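PDB 2PX7: 2-C-methyl-D-erythritol 4-phosphate cytidylyltransferase from Thermus thermophilus HB8, which probably catalyses the transfer of a cytidylyl group from CTP to 2-C-methyl-D-erythritol 4-phosphate, a step of isoprenoid synthesis by the non-mevalonate route. Local coordinates for residues E25-I30 against E102-P107; L106-V111 against R126-A131; Q171-A176 against D194-V199. All blocks are in the same frame, centred on the assembly; numbering follows the deposited sequence.

How the contacts relate
From the N terminus, strand 27-31 is met some 70 residues later by the turn that ends helix 93-103 (contact 1), which closes a long loop holding strands 67-72 and 85-88. Contact 2 starts on Leu106 and Pro107, where contact 1 ends, and closes a much shorter loop between strand 108-111 and helix 121-134. Contact 3 follows in series, joining the end of strand 165-174 to helix 195-201 across helix 175-188. None of the three loops nests inside another. All three contacts reach one mixed sheet, in which strand 108-111 lies between 27-31 and 165-174. Contacts 2 and 3 bring helices to its opposite faces.

Contact 1: E25-I30 against E102-P107; sequences EVSVLI and EAASLP
Ser27 and Leu106 bring the two backbones closest, their CA atoms 5.5 Å apart, where the start of strand 27-31 passes the turn between helix 93-103 and strand 108-111. This is one corner of the Rossmann-like alpha/beta fold: helix 93-103 carries the chain over the sheet, and the turn delivers it to a strand parallel to and beside 27-31. The segments bury 229 Å² in all, and the contacts between them are van der Waals.

Leu106 covers the largest share. With CG anti to its carbonyl carbon (chi1 -59°), its CD1 branch lies against the peptide after Val26, 3.4 Å from Val26 C, while Val26 CG1 approaches the same methyl at 4.1 Å, the two side chains meeting at a slant. Nearer the main chain, Leu106 CB rests on Ser27 CB at 3.7 Å, so the leucine touches both residues at the strand's entry. Leu106 also touches Ala66, in the loop before strand 67-72, and Glu67 at that strand's start.

Ser27 OG is 4.0 Å from Ser105 N, too far for a bond; both instead bond to Glu67 OE1. That carboxylate oxygen on strand 67-72 therefore ties strand start and turn together indirectly. The same hydroxyl lies 3.8 Å from the methyl of Ala104. Deeper in, Leu29 packs on Leu100 and Leu101 of helix 93-103, and its CD2 meets Ala104 CB at 4.3 Å.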
loop_
_atom_site.group_PDB
_atom_site.type_symbol
_atom_site.label_atom_id
_atom_site.label_comp_id
_atom_site.label_asym_id
_atom_site.label_seq_id
_atom_site.Cartn_x
_atom_site.Cartn_y
_atom_site.Cartn_z
ATOM N N GLU A 25 11.534 -6.378 26.836
ATOM C CA GLU A 25 10.178 -5.885 26.543
ATOM C C GLU A 25 9.108 -6.618 27.376
ATOM O O GLU A 25 9.118 -6.455 28.596
ATOM C CB GLU A 25 9.874 -5.876 25.040
ATOM C CG GLU A 25 10.420 -4.664 24.289
ATOM C CD GLU A 25 9.996 -4.638 22.828
ATOM O OE1 GLU A 25 9.871 -5.711 22.204
ATOM O OE2 GLU A 25 9.800 -3.545 22.286
ATOM N N VAL A 26 8.189 -7.376 26.734
ATOM C CA VAL A 26 6.967 -8.045 27.384
ATOM C C VAL A 26 6.189 -9.203 26.576
ATOM O O VAL A 26 6.835 -10.139 26.150
ATOM C CB VAL A 26 6.044 -7.044 28.184
ATOM C CG1 VAL A 26 6.484 -6.958 29.634
ATOM C CG2 VAL A 26 6.049 -5.645 27.607
ATOM N N SER A 27 4.863 -9.192 26.370
ATOM C CA SER A 27 4.172 -10.413 25.776
ATOM C C SER A 27 3.663 -10.455 24.271
ATOM O O SER A 27 2.675 -9.826 23.921
ATOM C CB SER A 27 3.052 -10.849 26.721
ATOM O OG SER A 27 2.805 -12.239 26.678
ATOM N N VAL A 28 4.304 -11.239 23.401
ATOM C CA VAL A 28 4.038 -11.175 21.948
ATOM C C VAL A 28 3.232 -12.376 21.421
ATOM O O VAL A 28 3.638 -13.527 21.602
ATOM C CB VAL A 28 5.368 -11.035 21.124
ATOM C CG1 VAL A 28 5.094 -11.071 19.650
ATOM C CG2 VAL A 28 6.129 -9.753 21.495
ATOM N N LEU A 29 2.099 -12.108 20.766
ATOM C CA LEU A 29 1.255 -13.187 20.224
ATOM C C LEU A 29 1.312 -13.203 18.715
ATOM O O LEU A 29 1.015 -12.194 18.081
ATOM C CB LEU A 29 -0.205 -13.070 20.701
ATOM C CG LEU A 29 -0.436 -12.650 22.162
ATOM C CD1 LEU A 29 -1.943 -12.606 22.487
ATOM C CD2 LEU A 29 0.290 -13.606 23.106
ATOM N N ILE A 30 1.696 -14.351 18.158
ATOM C CA ILE A 30 1.808 -14.558 16.716
ATOM C C ILE A 30 0.791 -15.610 16.211
ATOM O O ILE A 30 1.109 -16.805 16.147
ATOM C CB ILE A 30 3.273 -14.979 16.308
ATOM C CG1 ILE A 30 4.355 -14.062 16.932
ATOM C CG2 ILE A 30 3.415 -15.192 14.787
ATOM C CD1 ILE A 30 4.319 -12.527 16.560
ATOM N N GLU A 102 -4.819 -16.778 26.212
ATOM C CA GLU A 102 -5.011 -17.543 27.440
ATOM C C GLU A 102 -3.679 -17.909 28.094
ATOM O O GLU A 102 -3.599 -18.003 29.321
ATOM C CB GLU A 102 -5.817 -18.808 27.141
ATOM C CG GLU A 102 -6.575 -19.340 28.344
ATOM C CD GLU A 102 -7.416 -20.553 27.990
ATOM O OE1 GLU A 102 -8.221 -20.447 27.032
ATOM O OE2 GLU A 102 -7.265 -21.600 28.674
ATOM N N ALA A 103 -2.645 -18.079 27.265
ATOM C CA ALA A 103 -1.299 -18.446 27.707
ATOM C C ALA A 103 -0.402 -17.254 28.047
ATOM O O ALA A 103 0.657 -17.441 28.651
ATOM C CB ALA A 103 -0.621 -19.324 26.653
ATOM N N ALA A 104 -0.821 -16.040 27.666
ATOM C CA ALA A 104 -0.025 -14.826 27.900
ATOM C C ALA A 104 0.215 -14.603 29.402
ATOM O O ALA A 104 -0.717 -14.709 30.186
ATOM C CB ALA A 104 -0.712 -13.603 27.264
ATOM N N SER A 105 1.457 -14.307 29.802
ATOM C CA SER A 105 1.777 -14.170 31.228
ATOM C C SER A 105 1.988 -12.730 31.682
ATOM O O SER A 105 1.939 -12.437 32.887
ATOM C CB SER A 105 2.971 -15.062 31.625
ATOM O OG SER A 105 4.164 -14.658 30.976
ATOM N N LEU A 106 2.164 -11.825 30.718
ATOM C CA LEU A 106 2.482 -10.427 31.008
ATOM C C LEU A 106 1.275 -9.497 30.739
ATOM O O LEU A 106 0.431 -9.814 29.902
ATOM C CB LEU A 106 3.738 -10.022 30.221
ATOM C CG LEU A 106 4.947 -10.914 30.577
ATOM C CD1 LEU A 106 5.948 -10.988 29.451
ATOM C CD2 LEU A 106 5.628 -10.456 31.881
ATOM N N PRO A 107 1.169 -8.375 31.481
ATOM C CA PRO A 107 -0.005 -7.493 31.402
ATOM C C PRO A 107 -0.112 -6.617 30.153
ATOM O O PRO A 107 -1.070 -5.833 30.023
ATOM C CB PRO A 107 0.136 -6.614 32.646
ATOM C CG PRO A 107 1.602 -6.538 32.884
ATOM C CD PRO A 107 2.139 -7.900 32.492
#

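Contact 2: L106-V111 against R126-A131; sequences LPLVLV and RVLEAA
Leu108 and Leu110 of strand 108-111 lay their side chains on Val127, Leu128 and Ala131 of helix 121-134, the packing of helix on sheet that builds a layered alpha/beta fold. The helix is the next one in the chain and runs back against the strand: the short axes are 9.4 Å apart and their directions differ by 143°. The alternation of the strand sends both leucines to this side, whereas Val109 points from the other face, toward Thr175 and Leu178 of helix 175-188.

Apolar side chains carry most of the 250 Å² buried. Leu110 forks over the helix: its CD2 meets Val127 CG1 at 3.6 Å, and its CD1 approaches Leu128 CD1 at 4.2 Å, the two leucines crossing at about a right angle. Val127 has CG1 anti to its backbone N (chi1 173°), the branch that meets Leu110. Leu128 and Leu108 also face each other through their methyl ends, but the modelled gap between Leu108 CD2 and Leu128 CD1 is shorter than two carbons can sit, so their exact fit is doubtful. Replacing Leu108 with an alanine would probably open a gap between strand and helix beside Leu128 and Ala131.

On another flank of the helix Arg126 forms a salt bridge with Glu212, beyond the two segments. Within the helix, Ala131 N bonds to Val127 O at 2.9 Å, placing Ala131 one turn beyond Val127 on the side facing the strand.

Methyl-to-backbone contacts complete the account. Leu108 CD1 rests 4.0 Å from Ala131 O, and Leu110 CD2 is 4.2 Å from Leu128 N.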
loop_
_atom_site.group_PDB
_atom_site.type_symbol
_atom_site.label_atom_id
_atom_site.label_comp_id
_atom_site.label_asym_id
_atom_site.label_seq_id
_atom_site.Cartn_x
_atom_site.Cartn_y
_atom_site.Cartn_z
ATOM N N LEU A 106 2.164 -11.825 30.718
ATOM C CA LEU A 106 2.482 -10.427 31.008
ATOM C C LEU A 106 1.275 -9.497 30.739
ATOM O O LEU A 106 0.431 -9.814 29.902
ATOM C CB LEU A 106 3.738 -10.022 30.221
ATOM C CG LEU A 106 4.947 -10.914 30.577
ATOM C CD1 LEU A 106 5.948 -10.988 29.451
ATOM C CD2 LEU A 106 5.628 -10.456 31.881
ATOM N N PRO A 107 1.169 -8.375 31.481
ATOM C CA PRO A 107 -0.005 -7.493 31.402
ATOM C C PRO A 107 -0.112 -6.617 30.153
ATOM O O PRO A 107 -1.070 -5.833 30.023
ATOM C CB PRO A 107 0.136 -6.614 32.646
ATOM C CG PRO A 107 1.602 -6.538 32.884
ATOM C CD PRO A 107 2.139 -7.900 32.492
ATOM N N LEU A 108 0.864 -6.752 29.251
ATOM C CA LEU A 108 0.853 -6.038 27.979
ATOM C C LEU A 108 1.088 -7.023 26.841
ATOM O O LEU A 108 1.927 -7.913 26.959
ATOM C CB LEU A 108 1.921 -4.937 27.989
ATOM C CG LEU A 108 1.614 -3.750 27.082
ATOM C CD1 LEU A 108 0.689 -2.768 27.749
ATOM C CD2 LEU A 108 2.905 -3.061 26.692
ATOM N N VAL A 109 0.326 -6.891 25.753
ATOM C CA VAL A 109 0.479 -7.795 24.609
ATOM C C VAL A 109 0.703 -7.054 23.307
ATOM O O VAL A 109 0.131 -6.005 23.092
ATOM C CB VAL A 109 -0.733 -8.768 24.385
ATOM C CG1 VAL A 109 -0.667 -9.910 25.314
ATOM C CG2 VAL A 109 -2.108 -8.035 24.475
ATOM N N LEU A 110 1.513 -7.647 22.434
ATOM C CA LEU A 110 1.587 -7.236 21.035
ATOM C C LEU A 110 1.107 -8.397 20.185
ATOM O O LEU A 110 1.511 -9.544 20.398
ATOM C CB LEU A 110 3.008 -6.839 20.647
ATOM C CG LEU A 110 3.598 -5.584 21.314
ATOM C CD1 LEU A 110 5.095 -5.499 21.049
ATOM C CD2 LEU A 110 2.902 -4.279 20.842
ATOM N N VAL A 111 0.204 -8.111 19.257
ATOM C CA VAL A 111 -0.312 -9.139 18.370
ATOM C C VAL A 111 0.140 -8.810 16.942
ATOM O O VAL A 111 -0.105 -7.703 16.449
ATOM C CB VAL A 111 -1.854 -9.207 18.408
ATOM C CG1 VAL A 111 -2.346 -10.476 17.691
ATOM C CG2 VAL A 111 -2.362 -9.146 19.858
ATOM N N ARG A 126 7.296 2.048 19.159
ATOM C CA ARG A 126 6.241 3.043 19.005
ATOM C C ARG A 126 4.856 2.450 19.355
ATOM O O ARG A 126 4.063 3.078 20.042
ATOM C CB ARG A 126 6.279 3.609 17.575
ATOM C CG ARG A 126 5.263 4.720 17.229
ATOM C CD ARG A 126 5.309 5.044 15.704
ATOM N NE ARG A 126 6.693 5.163 15.279
ATOM C CZ ARG A 126 7.214 4.727 14.132
ATOM N NH1 ARG A 126 6.486 4.134 13.197
ATOM N NH2 ARG A 126 8.510 4.900 13.924
ATOM N N VAL A 127 4.584 1.231 18.898
ATOM C CA VAL A 127 3.314 0.575 19.209
ATOM C C VAL A 127 3.256 0.285 20.708
ATOM O O VAL A 127 2.288 0.656 21.377
ATOM C CB VAL A 127 3.097 -0.716 18.378
ATOM C CG1 VAL A 127 1.831 -1.463 18.875
ATOM C CG2 VAL A 127 2.984 -0.371 16.903
ATOM N N LEU A 128 4.309 -0.343 21.226
ATOM C CA LEU A 128 4.400 -0.671 22.647
ATOM C C LEU A 128 4.264 0.552 23.562
ATOM O O LEU A 128 3.470 0.545 24.510
ATOM C CB LEU A 128 5.707 -1.420 22.941
ATOM C CG LEU A 128 5.895 -1.968 24.361
ATOM C CD1 LEU A 128 5.104 -3.227 24.554
ATOM C CD2 LEU A 128 7.360 -2.250 24.650
ATOM N N GLU A 129 5.058 1.586 23.280
ATOM C CA GLU A 129 5.022 2.847 24.022
ATOM C C GLU A 129 3.606 3.405 24.141
ATOM O O GLU A 129 3.173 3.757 25.240
ATOM C CB GLU A 129 5.939 3.886 23.354
ATOM C CG GLU A 129 6.333 5.068 24.250
ATOM C CD GLU A 129 5.303 6.177 24.276
ATOM O OE1 GLU A 129 4.652 6.438 23.230
ATOM O OE2 GLU A 129 5.147 6.803 25.352
ATOM N N ALA A 130 2.886 3.486 23.017
ATOM C CA ALA A 130 1.508 3.987 23.033
ATOM C C ALA A 130 0.550 3.022 23.738
ATOM O O ALA A 130 -0.388 3.446 24.419
ATOM C CB ALA A 130 1.029 4.302 21.615
ATOM N N ALA A 131 0.789 1.721 23.603
ATOM C CA ALA A 131 -0.062 0.720 24.274
ATOM C C ALA A 131 0.090 0.799 25.806
ATOM O O ALA A 131 -0.896 0.663 26.531
ATOM C CB ALA A 131 0.240 -0.688 23.773
#

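Contact 3: Q171-A176 against D194-V199; sequences QGFFTA and DDAQLV
Gln171 and Phe173, alternate residues on one face of strand 165-174, address the start of helix 195-201 in different ways: the amide by two hydrogen bonds, the ring by packing.

The chain of Gln171 leaves with CG anti to its carbonyl carbon (chi1 -49°) and runs extended, carrying the amide to the helix start. Its OE1 accepts from Ala196 N, which lies in the carbonyl plane of the amide, at 3.1 Å, while NE2 gives a nearly straight bond (172°) to Asp194 OD2, also at 3.1 Å. OD2 lies in the plane of the Gln171 amide, whereas NE2 comes to OD2 from above the carboxylate plane, the two planes being 67° apart. NE2 is also bonded to Gln168 O, which with Ala196 and Asp194 fixes the rotation of the amide.

Asp194 is the N-cap of the helix. Its OD1 is gripped by Gln197 N at 3.0 Å and Gln197 NE2 at 2.7 Å, from opposite faces of the carboxylate. OD2 has a further partner, Tyr155 OH of the second subunit, so the cap also reaches the dimer interface. The Asp194 side chain is about 9 Å from that of Lys217, predicted to position the methylerythritol phosphate.

Phe173 slides past Val199 in the opposite direction, its CE1 3.7 Å from Val199 CG2, and its CE2 is equally far from Asp195 CB. Gln171 OE1 sits at the ring edge, in its plane.

Around the site, Phe173 also touches Val109 on the adjacent strand 108-111. Asp195 OD1 bonds to His182 of helix 175-188, and Val199 packs on Leu177 and Ala181, so that helix 195-201 packs against helix 175-188 and on the face of the sheet at strand 165-174, an inner strand beside 108-111.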
loop_
_atom_site.group_PDB
_atom_site.type_symbol
_atom_site.label_atom_id
_atom_site.label_comp_id
_atom_site.label_asym_id
_atom_site.label_seq_id
_atom_site.Cartn_x
_atom_site.Cartn_y
_atom_site.Cartn_z
ATOM N N GLN A 171 -0.382 -4.809 16.821
ATOM C CA GLN A 171 -1.347 -4.050 17.620
ATOM C C GLN A 171 -1.120 -4.333 19.107
ATOM O O GLN A 171 -0.948 -5.493 19.502
ATOM C CB GLN A 171 -2.780 -4.384 17.183
ATOM C CG GLN A 171 -2.978 -4.310 15.650
ATOM C CD GLN A 171 -4.408 -4.304 15.217
ATOM O OE1 GLN A 171 -5.333 -4.625 15.991
ATOM N NE2 GLN A 171 -4.627 -3.885 13.969
ATOM N N GLY A 172 -1.115 -3.281 19.927
ATOM C CA GLY A 172 -0.708 -3.378 21.329
ATOM C C GLY A 172 -1.874 -3.127 22.261
ATOM O O GLY A 172 -2.683 -2.258 22.015
ATOM N N PHE A 173 -1.968 -3.902 23.336
ATOM C CA PHE A 173 -3.107 -3.785 24.253
ATOM C C PHE A 173 -2.662 -4.126 25.658
ATOM O O PHE A 173 -1.709 -4.900 25.826
ATOM C CB PHE A 173 -4.242 -4.753 23.841
ATOM C CG PHE A 173 -4.717 -4.573 22.415
ATOM C CD1 PHE A 173 -5.645 -3.588 22.097
ATOM C CD2 PHE A 173 -4.245 -5.392 21.408
ATOM C CE1 PHE A 173 -6.079 -3.397 20.767
ATOM C CE2 PHE A 173 -4.662 -5.224 20.083
ATOM C CZ PHE A 173 -5.578 -4.207 19.763
ATOM N N PHE A 174 -3.347 -3.570 26.660
ATOM C CA PHE A 174 -3.349 -4.215 27.982
ATOM C C PHE A 174 -3.921 -5.625 27.778
ATOM O O PHE A 174 -4.973 -5.795 27.161
ATOM C CB PHE A 174 -4.209 -3.447 29.000
ATOM C CG PHE A 174 -3.743 -2.024 29.269
ATOM C CD1 PHE A 174 -2.386 -1.673 29.172
ATOM C CD2 PHE A 174 -4.653 -1.045 29.661
ATOM C CE1 PHE A 174 -1.965 -0.370 29.443
ATOM C CE2 PHE A 174 -4.239 0.277 29.915
ATOM C CZ PHE A 174 -2.898 0.602 29.816
ATOM N N THR A 175 -3.222 -6.639 28.280
ATOM C CA THR A 175 -3.657 -8.050 28.157
ATOM C C THR A 175 -5.074 -8.262 28.703
ATOM O O THR A 175 -5.900 -8.920 28.065
ATOM C CB THR A 175 -2.664 -8.969 28.885
ATOM O OG1 THR A 175 -1.337 -8.616 28.472
ATOM C CG2 THR A 175 -2.927 -10.443 28.564
ATOM N N ALA A 176 -5.348 -7.677 29.858
ATOM C CA ALA A 176 -6.669 -7.755 30.501
ATOM C C ALA A 176 -7.786 -7.161 29.630
ATOM O O ALA A 176 -8.925 -7.633 29.638
ATOM C CB ALA A 176 -6.629 -7.033 31.828
ATOM N N ASP A 194 -9.369 -7.797 12.843
ATOM C CA ASP A 194 -8.282 -7.537 13.777
ATOM C C ASP A 194 -8.774 -7.427 15.208
ATOM O O ASP A 194 -9.982 -7.467 15.466
ATOM C CB ASP A 194 -7.403 -6.334 13.340
ATOM C CG ASP A 194 -8.109 -4.991 13.450
ATOM O OD1 ASP A 194 -9.224 -4.946 13.986
ATOM O OD2 ASP A 194 -7.544 -3.955 12.991
ATOM N N ASP A 195 -7.823 -7.316 16.129
ATOM C CA ASP A 195 -8.125 -7.211 17.540
ATOM C C ASP A 195 -8.633 -5.827 17.907
ATOM O O ASP A 195 -9.461 -5.699 18.790
ATOM C CB ASP A 195 -6.888 -7.573 18.374
ATOM C CG ASP A 195 -6.596 -9.068 18.344
ATOM O OD1 ASP A 195 -7.406 -9.867 18.899
ATOM O OD2 ASP A 195 -5.569 -9.439 17.739
ATOM N N ALA A 196 -8.150 -4.782 17.224
ATOM C CA ALA A 196 -8.645 -3.421 17.501
ATOM C C ALA A 196 -10.161 -3.335 17.379
ATOM O O ALA A 196 -10.807 -2.658 18.158
ATOM C CB ALA A 196 -7.994 -2.421 16.563
ATOM N N GLN A 197 -10.738 -4.014 16.394
ATOM C CA GLN A 197 -12.203 -3.982 16.234
ATOM C C GLN A 197 -12.975 -4.619 17.371
ATOM O O GLN A 197 -14.093 -4.199 17.666
ATOM C CB GLN A 197 -12.604 -4.614 14.913
ATOM C CG GLN A 197 -12.282 -3.719 13.719
ATOM C CD GLN A 197 -12.294 -4.511 12.448
ATOM O OE1 GLN A 197 -13.342 -4.677 11.812
ATOM N NE2 GLN A 197 -11.141 -5.074 12.102
ATOM N N LEU A 198 -12.390 -5.639 18.007
ATOM C CA LEU A 198 -13.017 -6.296 19.177
ATOM C C LEU A 198 -12.989 -5.370 20.390
ATOM O O LEU A 198 -13.929 -5.328 21.172
ATOM C CB LEU A 198 -12.271 -7.586 19.519
ATOM C CG LEU A 198 -12.140 -8.669 18.437
ATOM C CD1 LEU A 198 -11.552 -9.923 19.052
ATOM C CD2 LEU A 198 -13.470 -8.965 17.734
ATOM N N VAL A 199 -11.887 -4.643 20.547
ATOM C CA VAL A 199 -11.725 -3.713 21.654
ATOM C C VAL A 199 -12.696 -2.514 21.495
ATOM O O VAL A 199 -13.315 -2.068 22.459
ATOM C CB VAL A 199 -10.219 -3.250 21.785
ATOM C CG1 VAL A 199 -10.067 -2.109 22.807
ATOM C CG2 VAL A 199 -9.325 -4.429 22.184
#